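Local coordinates for protein sulfate transporter 4.1, chloroplastic (Arabidopsis thaliana, PDB 7LHV) that cotransports protons and sulfate across the membrane as an SLC26/SulP family symporter and may play a role in regulating sulfate assimilation, at residues G106-P111 and A287-G292; V110-S115 and A435-S440; Q603-N608 and K628-V633. All blocks are in the same frame, centred on the assembly; numbering follows the deposited sequence.

Contact 1. Residues G106-P111 and A287-G292; sequences GIMLVP and AAPLTG
This is an apolar helix-helix contact within the transmembrane region, where Pro111 of helix 91-119 meets Pro289 of helix 284-300. The short segments pass 7.6 Å apart, axis to axis, and cross at 52°. Both helices are kinked here, at residues whose N makes no bond to the preceding turn. The two proline rings fill the middle of the contact. Pro111 CG sits 3.8 Å from Pro289 CB. The same CG lies 3.9 Å from Leu290 N, over the backbone of the facing helix. Pro289 CG in turn reaches the backbone of helix 91-119, at 3.8 Å from Met108 O. Met108 extends past this ring with CG anti to the backbone N (chi1 179°), and its further side chain rests on helix 391-399. Toward the protein surface, Ile107 meets Leu290 by methyl contact, CG2 to CD2, at 3.8 Å. Buried Pro111 and Pro289 thus grade into a more exposed outer margin formed by Ile107. The contact joins two membrane helices of the SLC26/SulP transporter fold, helix 91-119 probably of the core domain and helix 284-300 probably of the gate domain.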
ATOM      1  N   GLY A 106     -13.503 -37.707   6.953  1.00 61.41           N
ATOM      2  CA  GLY A 106     -13.444 -37.867   8.398  1.00 61.41           C
ATOM      3  C   GLY A 106     -12.323 -38.788   8.839  1.00 61.41           C
ATOM      4  O   GLY A 106     -11.632 -38.518   9.831  1.00 61.41           O
ATOM      5  N   ILE A 107     -12.125 -39.888   8.107  1.00 59.55           N
ATOM      6  CA  ILE A 107     -11.030 -40.802   8.418  1.00 59.55           C
ATOM      7  C   ILE A 107      -9.689 -40.100   8.256  1.00 59.55           C
ATOM      8  O   ILE A 107      -8.787 -40.256   9.087  1.00 59.55           O
ATOM      9  CB  ILE A 107     -11.123 -42.066   7.543  1.00 59.55           C
ATOM     10  CG1 ILE A 107     -12.240 -42.978   8.047  1.00 59.55           C
ATOM     11  CG2 ILE A 107      -9.803 -42.812   7.531  1.00 59.55           C
ATOM     12  CD1 ILE A 107     -12.485 -44.180   7.169  1.00 59.55           C
ATOM     13  N   MET A 108      -9.536 -39.311   7.190  1.00 60.73           N
ATOM     14  CA  MET A 108      -8.297 -38.559   7.016  1.00 60.73           C
ATOM     15  C   MET A 108      -8.152 -37.457   8.060  1.00 60.73           C
ATOM     16  O   MET A 108      -7.030 -37.059   8.391  1.00 60.73           O
ATOM     17  CB  MET A 108      -8.240 -37.967   5.607  1.00 60.73           C
ATOM     18  CG  MET A 108      -6.998 -37.145   5.318  1.00 60.73           C
ATOM     19  SD  MET A 108      -7.147 -36.142   3.832  1.00 60.73           S
ATOM     20  CE  MET A 108      -5.443 -36.104   3.291  1.00 60.73           C
ATOM     21  N   LEU A 109      -9.267 -36.970   8.603  1.00 57.88           N
ATOM     22  CA  LEU A 109      -9.252 -35.752   9.406  1.00 57.88           C
ATOM     23  C   LEU A 109      -8.971 -36.021  10.877  1.00 57.88           C
ATOM     24  O   LEU A 109      -8.242 -35.251  11.512  1.00 57.88           O
ATOM     25  CB  LEU A 109     -10.585 -35.020   9.250  1.00 57.88           C
ATOM     26  CG  LEU A 109     -10.932 -33.913  10.245  1.00 57.88           C
ATOM     27  CD1 LEU A 109      -9.907 -32.797  10.204  1.00 57.88           C
ATOM     28  CD2 LEU A 109     -12.314 -33.372   9.950  1.00 57.88           C
ATOM     29  N   VAL A 110      -9.541 -37.082  11.442  1.00 59.19           N
ATOM     30  CA  VAL A 110      -9.423 -37.312  12.885  1.00 59.19           C
ATOM     31  C   VAL A 110      -7.955 -37.334  13.321  1.00 59.19           C
ATOM     32  O   VAL A 110      -7.561 -36.524  14.185  1.00 59.19           O
ATOM     33  CB  VAL A 110     -10.151 -38.600  13.308  1.00 59.19           C
ATOM     34  CG1 VAL A 110      -9.826 -38.948  14.747  1.00 59.19           C
ATOM     35  CG2 VAL A 110     -11.647 -38.456  13.118  1.00 59.19           C
ATOM     36  N   PRO A 111      -7.097 -38.197  12.750  1.00 58.39           N
ATOM     37  CA  PRO A 111      -5.680 -38.149  13.146  1.00 58.39           C
ATOM     38  C   PRO A 111      -5.008 -36.836  12.802  1.00 58.39           C
ATOM     39  O   PRO A 111      -4.179 -36.343  13.576  1.00 58.39           O
ATOM     40  CB  PRO A 111      -5.068 -39.322  12.374  1.00 58.39           C
ATOM     41  CG  PRO A 111      -5.931 -39.493  11.207  1.00 58.39           C
ATOM     42  CD  PRO A 111      -7.312 -39.199  11.689  1.00 58.39           C
ATOM     43  N   ALA A 287      -6.102 -42.722   3.836  1.00 75.22           N
ATOM     44  CA  ALA A 287      -5.866 -43.745   4.844  1.00 75.22           C
ATOM     45  C   ALA A 287      -4.457 -43.700   5.417  1.00 75.22           C
ATOM     46  O   ALA A 287      -4.182 -44.411   6.388  1.00 75.22           O
ATOM     47  CB  ALA A 287      -6.136 -45.132   4.261  1.00 75.22           C
ATOM     48  N   ALA A 288      -3.566 -42.894   4.843  1.00 73.92           N
ATOM     49  CA  ALA A 288      -2.193 -42.839   5.340  1.00 73.92           C
ATOM     50  C   ALA A 288      -2.095 -42.324   6.771  1.00 73.92           C
ATOM     51  O   ALA A 288      -1.445 -42.992   7.594  1.00 73.92           O
ATOM     52  CB  ALA A 288      -1.332 -42.009   4.382  1.00 73.92           C
ATOM     53  N   PRO A 289      -2.682 -41.177   7.144  1.00 71.75           N
ATOM     54  CA  PRO A 289      -2.533 -40.726   8.538  1.00 71.75           C
ATOM     55  C   PRO A 289      -3.106 -41.694   9.558  1.00 71.75           C
ATOM     56  O   PRO A 289      -2.527 -41.858  10.637  1.00 71.75           O
ATOM     57  CB  PRO A 289      -3.266 -39.377   8.550  1.00 71.75           C
ATOM     58  CG  PRO A 289      -4.195 -39.440   7.413  1.00 71.75           C
ATOM     59  CD  PRO A 289      -3.479 -40.217   6.360  1.00 71.75           C
ATOM     60  N   LEU A 290      -4.224 -42.349   9.247  1.00 73.54           N
ATOM     61  CA  LEU A 290      -4.800 -43.302  10.189  1.00 73.54           C
ATOM     62  C   LEU A 290      -3.933 -44.548  10.308  1.00 73.54           C
ATOM     63  O   LEU A 290      -3.590 -44.975  11.419  1.00 73.54           O
ATOM     64  CB  LEU A 290      -6.216 -43.679   9.759  1.00 73.54           C
ATOM     65  CG  LEU A 290      -6.844 -44.833  10.541  1.00 73.54           C
ATOM     66  CD1 LEU A 290      -6.998 -44.466  12.008  1.00 73.54           C
ATOM     67  CD2 LEU A 290      -8.181 -45.224   9.940  1.00 73.54           C
ATOM     68  N   THR A 291      -3.542 -45.123   9.168  1.00 77.58           N
ATOM     69  CA  THR A 291      -2.826 -46.394   9.172  1.00 77.58           C
ATOM     70  C   THR A 291      -1.569 -46.311  10.027  1.00 77.58           C
ATOM     71  O   THR A 291      -1.294 -47.208  10.833  1.00 77.58           O
ATOM     72  CB  THR A 291      -2.474 -46.803   7.743  1.00 77.58           C
ATOM     73  OG1 THR A 291      -3.678 -46.992   6.990  1.00 77.58           O
ATOM     74  CG2 THR A 291      -1.674 -48.094   7.738  1.00 77.58           C
ATOM     75  N   GLY A 292      -0.818 -45.217   9.892  1.00 79.20           N
ATOM     76  CA  GLY A 292       0.383 -45.059  10.693  1.00 79.20           C
ATOM     77  C   GLY A 292       0.100 -45.192  12.176  1.00 79.20           C
ATOM     78  O   GLY A 292       0.777 -45.944  12.883  1.00 79.20           O
TER

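Contact 2. Residues V110-S115 and A435-S440; sequences VPQAMS and AAIVIS
Ile437 and Val438 of helix 431-443 pack against Ser115 of helix 91-119. This is a buried crossing inside the SLC26/SulP membrane fold, and probably part of its core-gate interface. The short segments run almost perpendicular, at 99°, with 9.1 Å between their axes.

Ala435 and Ala436 come first along the helix; they turn their methyl groups away from residues 110-115 and touch helix 206-229. Ile437 follows and points at the facing helix. Its CG2 branch is anti to the backbone N and comes to 3.5 Å from Ser115 OG. Its other branch runs along the Pro111 side, where CD1 lies 4.1 Å from Pro111 CB. Ile437 CG2 is also 4.3 Å from Gln112 CG, on the aliphatic part of that side chain. The amide end of Gln112 goes elsewhere. Its OE1 takes a weak hydrogen bond from Arg393, and a bound sulfate ion lies about 5 Å from the side chain. The crossing therefore lies close to a bound anion of the kind this protein transports.

Val438 comes next, and its CG2 branch meets Ser115 CB at 3.5 Å. Ile439 and Ser440 do not touch residues 110-115; both meet Leu265 of helix 255-277.

Ser115 OG is the polar side-chain atom that meets Ile437, and its own helix satisfies it. With chi1 at -57°, OG folds back beside its backbone N and donates to Pro111 O at 2.8 Å. Ser115 N binds the same oxygen, so two donors grip Pro111 O from opposite faces of its carbonyl plane.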
ATOM      1  N   VAL A 110      -9.541 -37.082  11.442  1.00 59.19           N
ATOM      2  CA  VAL A 110      -9.423 -37.312  12.885  1.00 59.19           C
ATOM      3  C   VAL A 110      -7.955 -37.334  13.321  1.00 59.19           C
ATOM      4  O   VAL A 110      -7.561 -36.524  14.185  1.00 59.19           O
ATOM      5  CB  VAL A 110     -10.151 -38.600  13.308  1.00 59.19           C
ATOM      6  CG1 VAL A 110      -9.826 -38.948  14.747  1.00 59.19           C
ATOM      7  CG2 VAL A 110     -11.647 -38.456  13.118  1.00 59.19           C
ATOM      8  N   PRO A 111      -7.097 -38.197  12.750  1.00 58.39           N
ATOM      9  CA  PRO A 111      -5.680 -38.149  13.146  1.00 58.39           C
ATOM     10  C   PRO A 111      -5.008 -36.836  12.802  1.00 58.39           C
ATOM     11  O   PRO A 111      -4.179 -36.343  13.576  1.00 58.39           O
ATOM     12  CB  PRO A 111      -5.068 -39.322  12.374  1.00 58.39           C
ATOM     13  CG  PRO A 111      -5.931 -39.493  11.207  1.00 58.39           C
ATOM     14  CD  PRO A 111      -7.312 -39.199  11.689  1.00 58.39           C
ATOM     15  N   GLN A 112      -5.354 -36.248  11.655  1.00 56.02           N
ATOM     16  CA  GLN A 112      -4.789 -34.955  11.294  1.00 56.02           C
ATOM     17  C   GLN A 112      -5.242 -33.872  12.260  1.00 56.02           C
ATOM     18  O   GLN A 112      -4.464 -32.976  12.599  1.00 56.02           O
ATOM     19  CB  GLN A 112      -5.175 -34.591   9.863  1.00 56.02           C
ATOM     20  CG  GLN A 112      -4.270 -35.194   8.810  1.00 56.02           C
ATOM     21  CD  GLN A 112      -4.391 -34.493   7.480  1.00 56.02           C
ATOM     22  OE1 GLN A 112      -5.390 -33.830   7.202  1.00 56.02           O
ATOM     23  NE2 GLN A 112      -3.369 -34.631   6.645  1.00 56.02           N
ATOM     24  N   ALA A 113      -6.497 -33.934  12.708  1.00 55.25           N
ATOM     25  CA  ALA A 113      -6.982 -32.958  13.678  1.00 55.25           C
ATOM     26  C   ALA A 113      -6.200 -33.047  14.981  1.00 55.25           C
ATOM     27  O   ALA A 113      -5.758 -32.025  15.521  1.00 55.25           O
ATOM     28  CB  ALA A 113      -8.474 -33.164  13.929  1.00 55.25           C
ATOM     29  N   MET A 114      -6.005 -34.265  15.496  1.00 57.94           N
ATOM     30  CA  MET A 114      -5.232 -34.400  16.732  1.00 57.94           C
ATOM     31  C   MET A 114      -3.785 -33.953  16.539  1.00 57.94           C
ATOM     32  O   MET A 114      -3.209 -33.292  17.413  1.00 57.94           O
ATOM     33  CB  MET A 114      -5.287 -35.835  17.248  1.00 57.94           C
ATOM     34  CG  MET A 114      -6.662 -36.277  17.709  1.00 57.94           C
ATOM     35  SD  MET A 114      -6.662 -37.951  18.370  1.00 57.94           S
ATOM     36  CE  MET A 114      -6.507 -38.914  16.871  1.00 57.94           C
ATOM     37  N   SER A 115      -3.183 -34.298  15.398  1.00 54.63           N
ATOM     38  CA  SER A 115      -1.797 -33.914  15.144  1.00 54.63           C
ATOM     39  C   SER A 115      -1.643 -32.400  15.063  1.00 54.63           C
ATOM     40  O   SER A 115      -0.687 -31.835  15.609  1.00 54.63           O
ATOM     41  CB  SER A 115      -1.311 -34.572  13.858  1.00 54.63           C
ATOM     42  OG  SER A 115      -1.440 -35.978  13.927  1.00 54.63           O
ATOM     43  N   ALA A 435       3.661 -36.590  15.388  1.00 60.42           N
ATOM     44  CA  ALA A 435       4.719 -35.782  14.794  1.00 60.42           C
ATOM     45  C   ALA A 435       5.006 -36.218  13.363  1.00 60.42           C
ATOM     46  O   ALA A 435       5.202 -35.380  12.476  1.00 60.42           O
ATOM     47  CB  ALA A 435       5.985 -35.868  15.641  1.00 60.42           C
ATOM     48  N   ALA A 436       5.038 -37.530  13.122  1.00 58.95           N
ATOM     49  CA  ALA A 436       5.258 -38.032  11.772  1.00 58.95           C
ATOM     50  C   ALA A 436       4.117 -37.637  10.847  1.00 58.95           C
ATOM     51  O   ALA A 436       4.340 -37.323   9.675  1.00 58.95           O
ATOM     52  CB  ALA A 436       5.428 -39.550  11.795  1.00 58.95           C
ATOM     53  N   ILE A 437       2.886 -37.650  11.357  1.00 56.30           N
ATOM     54  CA  ILE A 437       1.746 -37.231  10.543  1.00 56.30           C
ATOM     55  C   ILE A 437       1.873 -35.763  10.158  1.00 56.30           C
ATOM     56  O   ILE A 437       1.626 -35.388   9.006  1.00 56.30           O
ATOM     57  CB  ILE A 437       0.425 -37.512  11.282  1.00 56.30           C
ATOM     58  CG1 ILE A 437       0.148 -39.013  11.316  1.00 56.30           C
ATOM     59  CG2 ILE A 437      -0.720 -36.789  10.611  1.00 56.30           C
ATOM     60  CD1 ILE A 437      -0.995 -39.387  12.213  1.00 56.30           C
ATOM     61  N   VAL A 438       2.261 -34.908  11.107  1.00 53.61           N
ATOM     62  CA  VAL A 438       2.437 -33.488  10.796  1.00 53.61           C
ATOM     63  C   VAL A 438       3.556 -33.294   9.780  1.00 53.61           C
ATOM     64  O   VAL A 438       3.437 -32.485   8.848  1.00 53.61           O
ATOM     65  CB  VAL A 438       2.699 -32.677  12.078  1.00 53.61           C
ATOM     66  CG1 VAL A 438       2.960 -31.224  11.735  1.00 53.61           C
ATOM     67  CG2 VAL A 438       1.526 -32.775  13.009  1.00 53.61           C
ATOM     68  N   ILE A 439       4.665 -34.016   9.949  1.00 55.85           N
ATOM     69  CA  ILE A 439       5.785 -33.886   9.021  1.00 55.85           C
ATOM     70  C   ILE A 439       5.369 -34.312   7.620  1.00 55.85           C
ATOM     71  O   ILE A 439       5.703 -33.651   6.629  1.00 55.85           O
ATOM     72  CB  ILE A 439       6.991 -34.697   9.526  1.00 55.85           C
ATOM     73  CG1 ILE A 439       7.601 -34.033  10.756  1.00 55.85           C
ATOM     74  CG2 ILE A 439       8.035 -34.830   8.438  1.00 55.85           C
ATOM     75  CD1 ILE A 439       8.661 -34.869  11.423  1.00 55.85           C
ATOM     76  N   SER A 440       4.633 -35.420   7.512  1.00 56.68           N
ATOM     77  CA  SER A 440       4.149 -35.868   6.211  1.00 56.68           C
ATOM     78  C   SER A 440       3.181 -34.861   5.604  1.00 56.68           C
ATOM     79  O   SER A 440       3.199 -34.627   4.391  1.00 56.68           O
ATOM     80  CB  SER A 440       3.484 -37.236   6.346  1.00 56.68           C
ATOM     81  OG  SER A 440       2.867 -37.626   5.133  1.00 56.68           O
TER

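Contact 3. Residues Q603-N608 and K628-V633; sequences QLAISN and KEWFFV
The Trp630 indole has the Gln603 side chain on one face and Glu629 on the other. Gln603 CG stands over the six-membered ring, 3.6 Å from its centroid, in a CH-pi contact. Gln603 CD lies 3.4 Å from Trp630 CE2, and the amide is stacked on the ring with the two planes 8° apart. A bend at chi2 (51°) brings the chain back over the indole, and chi3 (63°) turns the amide plane flat against it. Its NE2 donates to Leu604 O at 2.7 Å, and OE1 is bound by Lys598, so both ends of the amide are held while it covers the indole. On the opposite face Glu629 CG sits 3.8 Å above the ring plane, toward the rim.

The Phe632 ring receives Ala605 at its edge, with CB 4.1 Å from CE2. The Phe631 ring lies alongside Ile606, which it meets with CE2 at 3.5 Å from CB. The two side chains point the same way.

Between these rings the backbones join in a single parallel bridge at Ile606 and Phe631. Ile606 N donates to Trp630 O at 3.2 Å, and Phe632 N donates to Ile606 O at 3.1 Å. The backbone of Ile606 is thus used from both its N and its O.

The contact belongs to the STAS domain. Strand 603-606 pairs with strand 569-575 on one side. On its other edge a single bridge at Phe631, in the loop after helix 622-626, adds briefly to the sheet. Phe631 also packs on Val623 and Val626 of helix 622-626, while Phe632 reaches Ala638 and Val641 of helix 635-643.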
ATOM      1  N   GLN A 603       1.266  24.899 -27.757  1.00 68.38           N
ATOM      2  CA  GLN A 603      -0.181  24.745 -27.758  1.00 68.38           C
ATOM      3  C   GLN A 603      -0.558  23.363 -27.240  1.00 68.38           C
ATOM      4  O   GLN A 603       0.017  22.356 -27.664  1.00 68.38           O
ATOM      5  CB  GLN A 603      -0.739  24.942 -29.166  1.00 68.38           C
ATOM      6  CG  GLN A 603      -2.247  24.870 -29.250  1.00 68.38           C
ATOM      7  CD  GLN A 603      -2.924  25.765 -28.239  1.00 68.38           C
ATOM      8  OE1 GLN A 603      -2.778  26.984 -28.275  1.00 68.38           O
ATOM      9  NE2 GLN A 603      -3.662  25.161 -27.320  1.00 68.38           N
ATOM     10  N   LEU A 604      -1.527  23.319 -26.332  1.00 65.94           N
ATOM     11  CA  LEU A 604      -2.038  22.067 -25.794  1.00 65.94           C
ATOM     12  C   LEU A 604      -3.389  21.761 -26.423  1.00 65.94           C
ATOM     13  O   LEU A 604      -4.261  22.633 -26.487  1.00 65.94           O
ATOM     14  CB  LEU A 604      -2.178  22.134 -24.275  1.00 65.94           C
ATOM     15  CG  LEU A 604      -2.515  20.791 -23.632  1.00 65.94           C
ATOM     16  CD1 LEU A 604      -1.249  19.982 -23.502  1.00 65.94           C
ATOM     17  CD2 LEU A 604      -3.196  20.962 -22.287  1.00 65.94           C
ATOM     18  N   ALA A 605      -3.561  20.523 -26.875  1.00 66.41           N
ATOM     19  CA  ALA A 605      -4.804  20.078 -27.484  1.00 66.41           C
ATOM     20  C   ALA A 605      -5.223  18.749 -26.876  1.00 66.41           C
ATOM     21  O   ALA A 605      -4.386  17.958 -26.436  1.00 66.41           O
ATOM     22  CB  ALA A 605      -4.666  19.938 -29.004  1.00 66.41           C
ATOM     23  N   ILE A 606      -6.531  18.517 -26.844  1.00 67.66           N
ATOM     24  CA  ILE A 606      -7.110  17.262 -26.380  1.00 67.66           C
ATOM     25  C   ILE A 606      -7.817  16.608 -27.557  1.00 67.66           C
ATOM     26  O   ILE A 606      -8.646  17.242 -28.220  1.00 67.66           O
ATOM     27  CB  ILE A 606      -8.073  17.479 -25.203  1.00 67.66           C
ATOM     28  CG1 ILE A 606      -7.399  18.319 -24.119  1.00 67.66           C
ATOM     29  CG2 ILE A 606      -8.529  16.150 -24.641  1.00 67.66           C
ATOM     30  CD1 ILE A 606      -6.239  17.627 -23.448  1.00 67.66           C
ATOM     31  N   SER A 607      -7.487  15.345 -27.820  1.00 71.34           N
ATOM     32  CA  SER A 607      -7.888  14.682 -29.056  1.00 71.34           C
ATOM     33  C   SER A 607      -9.159  13.852 -28.902  1.00 71.34           C
ATOM     34  O   SER A 607     -10.150  14.107 -29.591  1.00 71.34           O
ATOM     35  CB  SER A 607      -6.743  13.803 -29.565  1.00 71.34           C
ATOM     36  OG  SER A 607      -7.114  13.119 -30.749  1.00 71.34           O
ATOM     37  N   ASN A 608      -9.149  12.853 -28.022  1.00 72.91           N
ATOM     38  CA  ASN A 608     -10.259  11.907 -27.892  1.00 72.91           C
ATOM     39  C   ASN A 608     -10.712  11.855 -26.442  1.00 72.91           C
ATOM     40  O   ASN A 608     -10.419  10.891 -25.723  1.00 72.91           O
ATOM     41  CB  ASN A 608      -9.859  10.509 -28.369  1.00 72.91           C
ATOM     42  CG  ASN A 608      -9.680  10.431 -29.869  1.00 72.91           C
ATOM     43  OD1 ASN A 608      -9.782  11.433 -30.572  1.00 72.91           O
ATOM     44  ND2 ASN A 608      -9.409   9.232 -30.370  1.00 72.91           N
ATOM     45  N   LYS A 628     -12.395  26.119 -26.498  1.00 77.77           N
ATOM     46  CA  LYS A 628     -13.166  25.001 -27.029  1.00 77.77           C
ATOM     47  C   LYS A 628     -12.650  24.561 -28.395  1.00 77.77           C
ATOM     48  O   LYS A 628     -12.833  23.402 -28.781  1.00 77.77           O
ATOM     49  CB  LYS A 628     -14.646  25.383 -27.107  1.00 77.77           C
ATOM     50  CG  LYS A 628     -15.558  24.284 -27.624  1.00 77.77           C
ATOM     51  CD  LYS A 628     -15.664  23.146 -26.623  1.00 77.77           C
ATOM     52  CE  LYS A 628     -16.658  22.092 -27.084  1.00 77.77           C
ATOM     53  NZ  LYS A 628     -16.719  20.940 -26.140  1.00 77.77           N
ATOM     54  N   GLU A 629     -11.992  25.460 -29.129  1.00 75.42           N
ATOM     55  CA  GLU A 629     -11.510  25.137 -30.466  1.00 75.42           C
ATOM     56  C   GLU A 629     -10.379  24.117 -30.467  1.00 75.42           C
ATOM     57  O   GLU A 629     -10.044  23.596 -31.534  1.00 75.42           O
ATOM     58  CB  GLU A 629     -11.054  26.411 -31.181  1.00 75.42           C
ATOM     59  CG  GLU A 629      -9.905  27.142 -30.504  1.00 75.42           C
ATOM     60  CD  GLU A 629     -10.370  28.105 -29.429  1.00 75.42           C
ATOM     61  OE1 GLU A 629      -9.642  29.080 -29.149  1.00 75.42           O
ATOM     62  OE2 GLU A 629     -11.462  27.890 -28.863  1.00 75.42           O
ATOM     63  N   TRP A 630      -9.784  23.823 -29.312  1.00 74.28           N
ATOM     64  CA  TRP A 630      -8.694  22.863 -29.219  1.00 74.28           C
ATOM     65  C   TRP A 630      -9.149  21.492 -28.742  1.00 74.28           C
ATOM     66  O   TRP A 630      -8.307  20.646 -28.429  1.00 74.28           O
ATOM     67  CB  TRP A 630      -7.594  23.400 -28.303  1.00 74.28           C
ATOM     68  CG  TRP A 630      -6.925  24.613 -28.854  1.00 74.28           C
ATOM     69  CD1 TRP A 630      -6.960  25.873 -28.339  1.00 74.28           C
ATOM     70  CD2 TRP A 630      -6.131  24.686 -30.043  1.00 74.28           C
ATOM     71  NE1 TRP A 630      -6.230  26.727 -29.129  1.00 74.28           N
ATOM     72  CE2 TRP A 630      -5.711  26.022 -30.182  1.00 74.28           C
ATOM     73  CE3 TRP A 630      -5.731  23.751 -31.001  1.00 74.28           C
ATOM     74  CZ2 TRP A 630      -4.912  26.446 -31.239  1.00 74.28           C
ATOM     75  CZ3 TRP A 630      -4.938  24.173 -32.048  1.00 74.28           C
ATOM     76  CH2 TRP A 630      -4.537  25.508 -32.160  1.00 74.28           C
ATOM     77  N   PHE A 631     -10.454  21.253 -28.674  1.00 74.50           N
ATOM     78  CA  PHE A 631     -10.999  19.953 -28.314  1.00 74.50           C
ATOM     79  C   PHE A 631     -11.603  19.306 -29.551  1.00 74.50           C
ATOM     80  O   PHE A 631     -12.412  19.926 -30.248  1.00 74.50           O
ATOM     81  CB  PHE A 631     -12.050  20.088 -27.213  1.00 74.50           C
ATOM     82  CG  PHE A 631     -11.468  20.145 -25.838  1.00 74.50           C
ATOM     83  CD1 PHE A 631     -10.956  21.329 -25.343  1.00 74.50           C
ATOM     84  CD2 PHE A 631     -11.429  19.018 -25.038  1.00 74.50           C
ATOM     85  CE1 PHE A 631     -10.417  21.385 -24.079  1.00 74.50           C
ATOM     86  CE2 PHE A 631     -10.892  19.072 -23.771  1.00 74.50           C
ATOM     87  CZ  PHE A 631     -10.383  20.258 -23.291  1.00 74.50           C
ATOM     88  N   PHE A 632     -11.214  18.060 -29.815  1.00 78.58           N
ATOM     89  CA  PHE A 632     -11.660  17.364 -31.014  1.00 78.58           C
ATOM     90  C   PHE A 632     -12.234  15.995 -30.680  1.00 78.58           C
ATOM     91  O   PHE A 632     -12.429  15.662 -29.508  1.00 78.58           O
ATOM     92  CB  PHE A 632     -10.507  17.217 -32.009  1.00 78.58           C
ATOM     93  CG  PHE A 632      -9.706  18.470 -32.199  1.00 78.58           C
ATOM     94  CD1 PHE A 632     -10.075  19.403 -33.151  1.00 78.58           C
ATOM     95  CD2 PHE A 632      -8.588  18.718 -31.424  1.00 78.58           C
ATOM     96  CE1 PHE A 632      -9.342  20.556 -33.330  1.00 78.58           C
ATOM     97  CE2 PHE A 632      -7.851  19.871 -31.598  1.00 78.58           C
ATOM     98  CZ  PHE A 632      -8.230  20.791 -32.554  1.00 78.58           C
ATOM     99  N   VAL A 633     -12.521  15.203 -31.710  1.00 81.51           N
ATOM    100  CA  VAL A 633     -12.981  13.831 -31.535  1.00 81.51           C
ATOM    101  C   VAL A 633     -12.051  12.816 -32.178  1.00 81.51           C
ATOM    102  O   VAL A 633     -12.226  11.610 -31.948  1.00 81.51           O
ATOM    103  CB  VAL A 633     -14.416  13.644 -32.073  1.00 81.51           C
ATOM    104  CG1 VAL A 633     -15.388  14.528 -31.311  1.00 81.51           C
ATOM    105  CG2 VAL A 633     -14.466  13.942 -33.562  1.00 81.51           C
TER

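Overall arrangement
Contacts 1 and 2 are neighbours in the membrane domain, with centres 8 Å apart. Both use helix 91-119 and share Pro111, which packs on helix 284-300 in contact 1 and helix 431-443 in contact 2. They also touch, through Pro289 and Ile437. Contact 2 is buried, whereas contact 1 reaches the surface at Ile107. Contact 3, only partly buried, lies in the STAS domain, its centre 71 Å from that of contact 1 and 69 Å from that of contact 2. The membrane contacts are largely apolar, with one serine hydroxyl, bonded within its own helix, in contact 2. Contact 3 uses backbone hydrogen bonds, an amide stacked on an indole, and apolar contacts to two phenyl rings.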